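Local atomic coordinates of capsular polysaccharide biosynthesis protein (Burkholderia pseudomallei, PDB entry 4BQN), a protein that binds coenzyme A and probably acts as an acetyltransferase in the biosynthesis of capsular polysaccharide. Residues Asp287-Ala290 with Phe291-Val295. The protein carries 1 engineered substitution. Numbering follows the deposited sequence.
Sequences DVSA and FFDRV. With COA (coenzyme A), chain C.
Ser289 and Asp293, one turn apart on the same helix, owe their meeting to different first torsions: OG of Ser289 lies anti to its backbone N (chi1 -175°), whereas CG of Asp293 is anti to its carbonyl carbon (chi1 -74°), which turns the carboxylate back over the preceding turn. Ser289 OG and Asp293 OD2 stay 4.1 Å apart, and two waters fill in for a direct bond. One accepts from or donates to Ser289 OG at 2.8 Å and donates to Asp293 OD1; the other links the same hydroxyl to Asp293 OD2, to which it donates at 2.7 Å. Each carboxylate oxygen thus has its own water, and OD1 also forms a salt bridge with Arg303. Beneath them runs regular alpha-helical bonding, such as Asp293 N to Ser289 O at 2.9 Å. Arg294, extended from CG to NE, sends its guanidinium off the helix to the 3'-phosphate of coenzyme A, which sits at the edge of the group and in its plane: NH1 donates to O7A at 3.1 Å and NH2 to O9A at 3.0 Å, the latter nearly straight (170°). Tyr111 adds a cation-pi contact. Val288 and Phe291 pack on helices 123-130 and 269-281, while Phe292 meets helix 300-310.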
loop_
_atom_site.group_PDB
_atom_site.type_symbol
_atom_site.label_atom_id
_atom_site.label_comp_id
_atom_site.label_asym_id
_atom_site.label_seq_id
_atom_site.Cartn_x
_atom_site.Cartn_y
_atom_site.Cartn_z
ATOM N N ASP A 287 17.576 -18.274 3.335
ATOM C CA ASP A 287 17.094 -16.922 3.021
ATOM C C ASP A 287 15.579 -16.855 3.114
ATOM O O ASP A 287 15.026 -15.847 3.572
ATOM C CB ASP A 287 17.532 -16.482 1.621
ATOM C CG ASP A 287 19.034 -16.433 1.463
ATOM O OD1 ASP A 287 19.769 -16.563 2.469
ATOM O OD2 ASP A 287 19.478 -16.250 0.312
ATOM N N VAL A 288 14.907 -17.925 2.707
ATOM C CA VAL A 288 13.455 -18.000 2.875
ATOM C C VAL A 288 13.109 -17.986 4.380
ATOM O O VAL A 288 12.163 -17.308 4.808
ATOM C CB VAL A 288 12.865 -19.228 2.158
ATOM C CG1 VAL A 288 11.366 -19.348 2.417
ATOM C CG2 VAL A 288 13.111 -19.123 0.659
ATOM N N SER A 289 13.878 -18.710 5.192
ATOM C CA SER A 289 13.670 -18.694 6.645
ATOM C C SER A 289 13.904 -17.300 7.262
ATOM O O SER A 289 13.133 -16.837 8.107
ATOM C CB SER A 289 14.567 -19.730 7.316
ATOM O OG SER A 289 14.298 -19.805 8.704
ATOM N N ALA A 290 14.962 -16.621 6.832
ATOM C CA ALA A 290 15.216 -15.267 7.323
ATOM C C ALA A 290 14.057 -14.334 6.974
ATOM O O ALA A 290 13.638 -13.503 7.781
ATOM C CB ALA A 290 16.522 -14.721 6.779
ATOM N N PHE A 291 13.535 -14.481 5.762
ATOM C CA PHE A 291 12.388 -13.689 5.316
ATOM C C PHE A 291 11.168 -13.972 6.196
ATOM O O PHE A 291 10.518 -13.045 6.712
ATOM C CB PHE A 291 12.073 -13.995 3.838
ATOM C CG PHE A 291 10.747 -13.460 3.373
ATOM C CD1 PHE A 291 10.511 -12.087 3.328
ATOM C CD2 PHE A 291 9.740 -14.318 2.948
ATOM C CE1 PHE A 291 9.287 -11.592 2.898
ATOM C CE2 PHE A 291 8.515 -13.825 2.513
ATOM C CZ PHE A 291 8.291 -12.462 2.484
ATOM N N PHE A 292 10.860 -15.254 6.390
ATOM C CA PHE A 292 9.695 -15.596 7.181
ATOM C C PHE A 292 9.845 -15.074 8.608
ATOM O O PHE A 292 8.885 -14.534 9.170
ATOM C CB PHE A 292 9.444 -17.099 7.214
ATOM C CG PHE A 292 8.239 -17.468 8.026
ATOM C CD1 PHE A 292 6.967 -17.131 7.579
ATOM C CD2 PHE A 292 8.373 -18.108 9.252
ATOM C CE1 PHE A 292 5.842 -17.433 8.333
ATOM C CE2 PHE A 292 7.254 -18.422 10.008
ATOM C CZ PHE A 292 5.981 -18.092 9.542
ATOM N N ASP A 293 11.032 -15.217 9.191
ATOM C CA ASP A 293 11.256 -14.735 10.556
ATOM C C ASP A 293 11.033 -13.229 10.655
ATOM O O ASP A 293 10.474 -12.724 11.636
ATOM C CB ASP A 293 12.677 -15.063 11.030
ATOM C CG ASP A 293 12.882 -16.534 11.364
ATOM O OD1 ASP A 293 11.905 -17.317 11.395
ATOM O OD2 ASP A 293 14.055 -16.903 11.608
ATOM N N ARG A 294 11.503 -12.498 9.651
ATOM C CA ARG A 294 11.340 -11.051 9.637
ATOM C C ARG A 294 9.865 -10.653 9.569
ATOM O O ARG A 294 9.421 -9.771 10.304
ATOM C CB ARG A 294 12.121 -10.436 8.471
ATOM C CG ARG A 294 12.154 -8.912 8.475
ATOM C CD ARG A 294 13.071 -8.425 7.374
ATOM N NE ARG A 294 13.310 -6.983 7.395
ATOM C CZ ARG A 294 12.582 -6.096 6.732
ATOM N NH1 ARG A 294 11.542 -6.487 6.009
ATOM N NH2 ARG A 294 12.895 -4.811 6.798
ATOM N N VAL A 295 9.094 -11.319 8.709
ATOM C CA VAL A 295 7.650 -11.054 8.613
ATOM C C VAL A 295 6.933 -11.447 9.915
ATOM O O VAL A 295 6.098 -10.696 10.435
ATOM C CB VAL A 295 7.025 -11.795 7.409
ATOM C CG1 VAL A 295 5.504 -11.624 7.380
ATOM C CG2 VAL A 295 7.626 -11.269 6.116
HETATM N N1A COA C . 2.469 -1.657 8.363
HETATM C C2A COA C . 3.465 -2.553 8.147
HETATM N N3A COA C . 4.500 -2.301 7.326
HETATM C C4A COA C . 4.585 -1.099 6.713
HETATM C C5A COA C . 3.554 -0.088 6.911
HETATM C C6A COA C . 2.450 -0.433 7.797
HETATM N N6A COA C . 1.458 0.454 8.016
HETATM N N7A COA C . 3.881 1.004 6.180
HETATM C C8A COA C . 5.055 0.713 5.566
HETATM N N9A COA C . 5.452 -0.544 5.866
HETATM C C1B COA C . 6.681 -1.234 5.456
HETATM C C2B COA C . 7.186 -0.902 4.063
HETATM O O2B COA C . 6.562 -1.744 3.092
HETATM C C3B COA C . 8.668 -1.185 4.248
HETATM O O3B COA C . 8.827 -2.617 4.228
HETATM P P3B COA C . 10.266 -3.324 4.112
HETATM O O7A COA C . 9.920 -4.783 3.950
HETATM O O8A COA C . 10.883 -2.718 2.879
HETATM O O9A COA C . 11.007 -2.998 5.387
HETATM C C4B COA C . 8.941 -0.689 5.668
HETATM O O4B COA C . 7.684 -0.737 6.346
HETATM C C5B COA C . 9.518 0.725 5.739
HETATM O O5B COA C . 8.621 1.582 5.044
HETATM P P1A COA C . 8.165 2.984 5.633
HETATM O O1A COA C . 7.112 3.504 4.698
HETATM O O2A COA C . 7.805 2.864 7.084
HETATM O O3A COA C . 9.452 3.932 5.591
HETATM P P2A COA C . 10.458 4.448 4.444
HETATM O O4A COA C . 11.815 3.862 4.745
HETATM O O5A COA C . 10.325 5.946 4.444
HETATM O O6A COA C . 9.947 3.840 3.065
HETATM C CBP COA C . 8.649 3.409 1.095
HETATM C CCP COA C . 8.916 4.400 2.226
HETATM C CDP COA C . 7.558 3.943 0.174
HETATM C CEP COA C . 9.914 3.298 0.261
HETATM C CAP COA C . 8.250 2.053 1.734
HETATM O OAP COA C . 6.958 2.160 2.333
HETATM C C9P COA C . 8.260 0.819 0.845
HETATM O O9P COA C . 9.300 0.203 0.653
HETATM N N8P COA C . 7.098 0.394 0.336
HETATM C C7P COA C . 6.999 -0.815 -0.471
HETATM C C6P COA C . 7.521 -0.685 -1.890
HETATM C C5P COA C . 6.706 0.363 -2.598
HETATM O O5P COA C . 7.041 1.538 -2.592
HETATM N N4P COA C . 5.624 -0.083 -3.209
HETATM C C3P COA C . 4.744 0.798 -3.922
HETATM C C2P COA C . 3.346 0.683 -3.360
HETATM S S1P COA C . 2.470 2.131 -3.801
HETATM O O HOH W 1 11.649 -19.371 9.567
HETATM O O HOH W 2 15.821 -18.241 10.125
#